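Local structure of putative pyrroline carboxylate reductase (Streptococcus pyogenes, 2AHR) at residues F82-L95 and V102-N114. The protein probably catalyses the NAD(P)H-dependent reduction of 1-pyrroline-5-carboxylate to L-proline, the last step of proline biosynthesis. Sequence-based numbering, arbitrary orientation.
Sequences FKQPIISMAAGISL and VGQDLPLLRIMPN. With NA (sodium ion), chain R; NAP (NADP nicotinamide-adenine-dinucleotide phosphate), chain S.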
loop_
_atom_site.group_PDB
_atom_site.type_symbol
_atom_site.label_atom_id
_atom_site.label_comp_id
_atom_site.label_asym_id
_atom_site.label_seq_id
_atom_site.Cartn_x
_atom_site.Cartn_y
_atom_site.Cartn_z
ATOM N N PHE E 82 -42.321 9.259 33.134
ATOM C CA PHE E 82 -41.775 8.128 33.891
ATOM C C PHE E 82 -41.939 8.310 35.402
ATOM O O PHE E 82 -41.968 9.433 35.896
ATOM C CB PHE E 82 -40.324 7.822 33.468
ATOM C CG PHE E 82 -40.219 7.177 32.104
ATOM C CD1 PHE E 82 -40.065 7.955 30.956
ATOM C CD2 PHE E 82 -40.300 5.785 31.963
ATOM C CE1 PHE E 82 -39.983 7.363 29.686
ATOM C CE2 PHE E 82 -40.217 5.183 30.698
ATOM C CZ PHE E 82 -40.065 5.980 29.559
ATOM N N LYS E 83 -42.056 7.194 36.120
ATOM C CA LYS E 83 -42.521 7.185 37.504
ATOM C C LYS E 83 -41.723 6.208 38.377
ATOM O O LYS E 83 -42.020 6.024 39.569
ATOM C CB LYS E 83 -44.001 6.786 37.523
ATOM C CG LYS E 83 -44.922 7.689 36.681
ATOM C CD LYS E 83 -46.131 6.908 36.141
ATOM C CE LYS E 83 -47.382 7.797 35.981
ATOM N NZ LYS E 83 -47.234 8.950 35.016
ATOM N N GLN E 84 -40.715 5.578 37.773
ATOM C CA GLN E 84 -39.914 4.541 38.431
ATOM C C GLN E 84 -38.484 4.574 37.906
ATOM O O GLN E 84 -38.226 5.234 36.895
ATOM C CB GLN E 84 -40.511 3.165 38.155
ATOM C CG GLN E 84 -40.556 2.812 36.689
ATOM C CD GLN E 84 -41.683 3.514 35.976
ATOM O OE1 GLN E 84 -41.459 4.460 35.215
ATOM N NE2 GLN E 84 -42.911 3.063 36.224
ATOM N N PRO E 85 -37.554 3.846 38.572
ATOM C CA PRO E 85 -36.189 3.770 38.037
ATOM C C PRO E 85 -36.174 3.158 36.626
ATOM O O PRO E 85 -37.046 2.358 36.279
ATOM C CB PRO E 85 -35.470 2.854 39.038
ATOM C CG PRO E 85 -36.269 2.970 40.301
ATOM C CD PRO E 85 -37.688 3.075 39.825
ATOM N N ILE E 86 -35.211 3.569 35.809
ATOM C CA ILE E 86 -35.109 3.095 34.436
ATOM C C ILE E 86 -33.708 2.541 34.175
ATOM O O ILE E 86 -32.707 3.107 34.634
ATOM C CB ILE E 86 -35.420 4.236 33.429
ATOM C CG1 ILE E 86 -36.824 4.804 33.664
ATOM C CG2 ILE E 86 -35.288 3.771 31.982
ATOM C CD1 ILE E 86 -36.970 6.253 33.195
ATOM N N ILE E 87 -33.656 1.428 33.438
ATOM C CA ILE E 87 -32.408 0.852 32.954
ATOM C C ILE E 87 -32.324 1.022 31.448
ATOM O O ILE E 87 -33.209 0.570 30.708
ATOM C CB ILE E 87 -32.290 -0.659 33.294
ATOM C CG1 ILE E 87 -32.414 -0.905 34.808
ATOM C CG2 ILE E 87 -30.979 -1.250 32.741
ATOM C CD1 ILE E 87 -32.822 -2.350 35.164
ATOM N N SER E 88 -31.253 1.672 31.001
ATOM C CA SER E 88 -30.936 1.768 29.579
ATOM C C SER E 88 -29.864 0.763 29.203
ATOM O O SER E 88 -28.844 0.619 29.911
ATOM C CB SER E 88 -30.477 3.190 29.219
ATOM O OG SER E 88 -29.962 3.278 27.892
HETATM N N MSE E 89 -30.077 0.070 28.090
HETATM C CA MSE E 89 -29.036 -0.839 27.557
HETATM C C MSE E 89 -28.286 -0.247 26.340
HETATM O O MSE E 89 -27.419 -0.897 25.744
HETATM C CB MSE E 89 -29.607 -2.233 27.269
HETATM C CG MSE E 89 -30.368 -2.404 25.952
HETATM SE SE MSE E 89 -31.062 -4.092 25.691
HETATM C CE MSE E 89 -31.989 -4.253 27.212
ATOM N N ALA E 90 -28.603 1.005 26.010
ATOM C CA ALA E 90 -28.175 1.619 24.771
ATOM C C ALA E 90 -26.722 2.066 24.823
ATOM O O ALA E 90 -26.280 2.642 25.814
ATOM C CB ALA E 90 -29.064 2.800 24.435
ATOM N N ALA E 91 -26.001 1.775 23.743
ATOM C CA ALA E 91 -24.652 2.270 23.521
ATOM C C ALA E 91 -24.667 3.771 23.299
ATOM O O ALA E 91 -25.572 4.311 22.649
ATOM C CB ALA E 91 -24.031 1.573 22.292
ATOM N N GLY E 92 -23.652 4.442 23.828
ATOM C CA GLY E 92 -23.413 5.837 23.498
ATOM C C GLY E 92 -24.261 6.928 24.141
ATOM O O GLY E 92 -24.064 8.107 23.842
ATOM N N ILE E 93 -25.202 6.566 25.012
ATOM C CA ILE E 93 -26.069 7.566 25.657
ATOM C C ILE E 93 -25.790 7.585 27.156
ATOM O O ILE E 93 -26.080 6.607 27.866
ATOM C CB ILE E 93 -27.569 7.281 25.377
ATOM C CG1 ILE E 93 -27.802 7.258 23.862
ATOM C CG2 ILE E 93 -28.487 8.300 26.121
ATOM C CD1 ILE E 93 -29.173 7.707 23.414
ATOM N N SER E 94 -25.223 8.689 27.625
ATOM C CA SER E 94 -24.912 8.848 29.030
ATOM C C SER E 94 -26.168 8.959 29.891
ATOM O O SER E 94 -27.254 9.286 29.410
ATOM C CB SER E 94 -24.057 10.088 29.249
ATOM O OG SER E 94 -24.866 11.249 29.086
ATOM N N LEU E 95 -25.982 8.693 31.178
ATOM C CA LEU E 95 -27.004 8.859 32.193
ATOM C C LEU E 95 -27.450 10.321 32.276
ATOM O O LEU E 95 -28.612 10.604 32.577
ATOM C CB LEU E 95 -26.467 8.366 33.550
ATOM C CG LEU E 95 -26.286 6.842 33.716
ATOM C CD1 LEU E 95 -25.366 6.521 34.872
ATOM C CD2 LEU E 95 -27.605 6.152 33.910
ATOM N N VAL E 102 -35.961 12.276 30.202
ATOM C CA VAL E 102 -36.775 11.406 31.058
ATOM C C VAL E 102 -37.049 11.969 32.476
ATOM O O VAL E 102 -38.036 11.600 33.116
ATOM C CB VAL E 102 -36.104 9.992 31.095
ATOM C CG1 VAL E 102 -35.783 9.514 32.506
ATOM C CG2 VAL E 102 -36.886 8.991 30.273
ATOM N N GLY E 103 -36.189 12.857 32.967
ATOM C CA GLY E 103 -36.423 13.473 34.274
ATOM C C GLY E 103 -35.241 13.443 35.220
ATOM O O GLY E 103 -34.477 12.464 35.257
ATOM N N GLN E 104 -35.109 14.516 36.000
ATOM C CA GLN E 104 -33.976 14.720 36.898
ATOM C C GLN E 104 -34.221 14.145 38.282
ATOM O O GLN E 104 -33.352 14.224 39.164
ATOM C CB GLN E 104 -33.681 16.214 37.024
ATOM C CG GLN E 104 -33.357 16.908 35.692
ATOM C CD GLN E 104 -31.983 16.529 35.153
ATOM O OE1 GLN E 104 -31.120 16.057 35.898
ATOM N NE2 GLN E 104 -31.770 16.752 33.858
ATOM N N ASP E 105 -35.411 13.581 38.469
ATOM C CA ASP E 105 -35.808 13.006 39.755
ATOM C C ASP E 105 -35.862 11.472 39.752
ATOM O O ASP E 105 -36.345 10.869 40.704
ATOM C CB ASP E 105 -37.148 13.601 40.228
ATOM C CG ASP E 105 -38.280 13.395 39.224
ATOM O OD1 ASP E 105 -38.011 13.197 38.013
ATOM O OD2 ASP E 105 -39.454 13.435 39.652
ATOM N N LEU E 106 -35.338 10.844 38.702
ATOM C CA LEU E 106 -35.364 9.381 38.596
ATOM C C LEU E 106 -33.997 8.723 38.832
ATOM O O LEU E 106 -32.980 9.190 38.309
ATOM C CB LEU E 106 -35.951 8.947 37.253
ATOM C CG LEU E 106 -37.383 9.446 37.028
ATOM C CD1 LEU E 106 -37.818 9.240 35.587
ATOM C CD2 LEU E 106 -38.376 8.793 38.006
ATOM N N PRO E 107 -33.968 7.650 39.643
ATOM C CA PRO E 107 -32.766 6.819 39.658
ATOM C C PRO E 107 -32.621 6.172 38.281
ATOM O O PRO E 107 -33.571 5.589 37.775
ATOM C CB PRO E 107 -33.075 5.763 40.736
ATOM C CG PRO E 107 -34.197 6.397 41.584
ATOM C CD PRO E 107 -35.003 7.151 40.571
ATOM N N LEU E 108 -31.453 6.319 37.663
ATOM C CA LEU E 108 -31.229 5.772 36.322
ATOM C C LEU E 108 -29.986 4.905 36.298
ATOM O O LEU E 108 -28.948 5.235 36.919
ATOM C CB LEU E 108 -31.119 6.879 35.263
ATOM C CG LEU E 108 -32.244 7.924 35.137
ATOM C CD1 LEU E 108 -31.743 9.133 34.381
ATOM C CD2 LEU E 108 -33.510 7.350 34.486
ATOM N N LEU E 109 -30.102 3.795 35.579
ATOM C CA LEU E 109 -29.001 2.846 35.458
ATOM C C LEU E 109 -28.684 2.539 34.018
ATOM O O LEU E 109 -29.572 2.536 33.159
ATOM C CB LEU E 109 -29.301 1.542 36.209
ATOM C CG LEU E 109 -29.511 1.700 37.715
ATOM C CD1 LEU E 109 -31.005 1.700 38.033
ATOM C CD2 LEU E 109 -28.770 0.632 38.493
ATOM N N ARG E 110 -27.401 2.291 33.764
ATOM C CA ARG E 110 -26.965 1.789 32.471
ATOM C C ARG E 110 -26.376 0.383 32.573
ATOM O O ARG E 110 -25.575 0.096 33.473
ATOM C CB ARG E 110 -25.907 2.717 31.841
ATOM C CG ARG E 110 -26.446 3.954 31.171
ATOM C CD ARG E 110 -25.295 4.734 30.516
ATOM N NE ARG E 110 -24.849 4.142 29.251
ATOM C CZ ARG E 110 -23.788 4.567 28.562
ATOM N NH1 ARG E 110 -23.049 5.578 29.015
ATOM N NH2 ARG E 110 -23.472 3.983 27.417
ATOM N N ILE E 111 -26.764 -0.466 31.622
ATOM C CA ILE E 111 -26.120 -1.752 31.403
ATOM C C ILE E 111 -25.535 -1.868 29.982
ATOM O O ILE E 111 -26.016 -1.221 29.016
ATOM C CB ILE E 111 -27.071 -2.956 31.698
ATOM C CG1 ILE E 111 -28.265 -2.963 30.735
ATOM C CG2 ILE E 111 -27.496 -2.965 33.181
ATOM C CD1 ILE E 111 -29.149 -4.259 30.814
HETATM N N MSE E 112 -24.469 -2.657 29.863
HETATM C CA MSE E 112 -23.919 -2.995 28.553
HETATM C C MSE E 112 -23.773 -4.497 28.478
HETATM O O MSE E 112 -22.770 -5.032 28.923
HETATM C CB MSE E 112 -22.588 -2.278 28.256
HETATM C CG MSE E 112 -22.052 -2.479 26.794
HETATM SE SE MSE E 112 -23.327 -2.510 25.467
HETATM C CE MSE E 112 -23.864 -0.827 25.662
ATOM N N PRO E 113 -24.815 -5.176 27.958
ATOM C CA PRO E 113 -24.882 -6.623 27.763
ATOM C C PRO E 113 -24.372 -7.063 26.392
ATOM O O PRO E 113 -24.004 -6.222 25.561
ATOM C CB PRO E 113 -26.387 -6.917 27.896
ATOM C CG PRO E 113 -27.048 -5.666 27.306
ATOM C CD PRO E 113 -26.075 -4.507 27.572
ATOM N N ASN E 114 -24.343 -8.372 26.156
ATOM C CA ASN E 114 -24.039 -8.888 24.829
ATOM C C ASN E 114 -24.955 -10.062 24.464
ATOM O O ASN E 114 -25.781 -10.491 25.280
ATOM C CB ASN E 114 -22.539 -9.194 24.659
ATOM C CG ASN E 114 -22.056 -10.338 25.545
ATOM O OD1 ASN E 114 -22.799 -11.288 25.824
ATOM N ND2 ASN E 114 -20.811 -10.257 25.977
HETATM NA NA NA R . -22.072 9.012 22.779
HETATM P PA NAP S . -32.921 -3.997 17.028
HETATM O O1A NAP S . -33.045 -3.217 15.766
HETATM O O2A NAP S . -32.755 -5.449 16.727
HETATM O O5B NAP S . -34.168 -3.761 18.031
HETATM C C5B NAP S . -34.792 -2.507 18.188
HETATM C C4B NAP S . -36.285 -2.757 18.386
HETATM O O4B NAP S . -36.960 -1.594 18.837
HETATM C C3B NAP S . -36.949 -3.207 17.086
HETATM O O3B NAP S . -37.513 -4.483 17.301
HETATM C C2B NAP S . -38.011 -2.161 16.786
HETATM O O2B NAP S . -39.268 -2.687 16.391
HETATM C C1B NAP S . -38.199 -1.504 18.147
HETATM N N9A NAP S . -38.748 -0.133 18.016
HETATM C C8A NAP S . -38.599 0.740 16.961
HETATM N N7A NAP S . -39.283 1.876 17.245
HETATM C C5A NAP S . -39.872 1.742 18.461
HETATM C C6A NAP S . -40.691 2.589 19.209
HETATM N N6A NAP S . -41.445 3.470 18.554
HETATM N N1A NAP S . -41.144 2.159 20.440
HETATM C C2A NAP S . -40.816 0.901 20.915
HETATM N N3A NAP S . -40.017 0.067 20.159
HETATM C C4A NAP S . -39.549 0.479 18.953
HETATM O O3 NAP S . -31.699 -3.400 17.912
HETATM P PN NAP S . -30.865 -4.259 19.005
HETATM O O1N NAP S . -29.691 -4.846 18.296
HETATM O O2N NAP S . -31.754 -5.156 19.792
HETATM O O5D NAP S . -30.325 -3.081 19.971
HETATM C C5D NAP S . -31.148 -2.497 20.956
HETATM C C4D NAP S . -30.287 -1.804 22.010
HETATM O O4D NAP S . -29.368 -2.701 22.603
HETATM C C3D NAP S . -29.470 -0.667 21.405
HETATM O O3D NAP S . -29.657 0.466 22.218
HETATM C C2D NAP S . -28.016 -1.121 21.435
HETATM O O2D NAP S . -27.157 -0.014 21.685
HETATM C C1D NAP S . -28.036 -2.191 22.548
HETATM N N1N NAP S . -27.106 -3.340 22.390
HETATM C C2N NAP S . -27.225 -4.223 21.335
HETATM C C3N NAP S . -26.357 -5.314 21.228
HETATM C C7N NAP S . -26.542 -6.355 20.164
HETATM O O7N NAP S . -25.658 -7.453 20.187
HETATM N N7N NAP S . -27.512 -6.236 19.248
HETATM C C4N NAP S . -25.369 -5.510 22.200
HETATM C C5N NAP S . -25.257 -4.628 23.266
HETATM C C6N NAP S . -26.138 -3.547 23.346
HETATM P P2B NAP S . -39.588 -3.292 14.925
HETATM O O1X NAP S . -41.087 -3.525 14.839
HETATM O O2X NAP S . -39.183 -2.290 13.867
HETATM O O3X NAP S . -38.844 -4.600 14.714
HETATM O O HOH W 1 -40.659 11.503 31.859
HETATM O O HOH W 2 -25.749 1.464 28.159
HETATM O O HOH W 3 -21.590 3.103 25.291
HETATM O O HOH W 4 -20.539 8.592 24.554
HETATM O O HOH W 5 -21.702 11.036 24.062
#
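With CG beside its backbone N (chi1 -80°) and a bend at chi3 (77°), Arg-110 runs across Leu-95 and brings its guanidinium against the loop 90-94. Its CG lies 3.7 Å from Leu-95 CD2, and Ile-93 O lies over one face of the flat group, offset toward the rim, at an angle too poor for a hydrogen bond. Water 2 and water 3 meet the guanidinium edge in its plane: the first accepts from NE and lies within hydrogen-bonding distance of Ala-90 O and Ile-111 O, the second links NH2, weakly, to Gly-92 N. NH1 forms a salt bridge with Glu-155, whose carboxylate also takes the N-H of Leu-95. Strands 86-88 and 108-112 pair in parallel. Leu-109 N gives a nearly straight bond to Ile-86 O (2.9 Å); Ser-88 N to Leu-109 O and Ile-111 N to Ser-88 O continue the pairing, and Ile-86 N to Pro-107 O (3.3 Å) is longer. On the sheet face of Arg-110, Ile-86 meets Val-102 tip to tip, CD1 to CG1 3.5 Å, and lies alongside Leu-108. On the opposite sheet face Ile-87 CG2 packs against Ile-111 CG1 at 3.8 Å. At the end of the strand, Ser-88 OG accepts from Ala-90 N in an ST turn, and Ala-91 N donates almost linearly to NADP O2D (3.0 Å, 178°). Selenomethionine Met-112 places SE 3.6 Å from C5N of the nicotinamide ring, while Gly-92 O binds the sodium ion together with the O atoms of Ala-256, Lys-257 and the C-terminal Leu-259 and two waters. Strand 86-88, helix 95-102 and strand 108-112 form a beta-alpha-beta crossover of the Rossmann fold, with the dinucleotide at the C-terminal ends of its parallel strands.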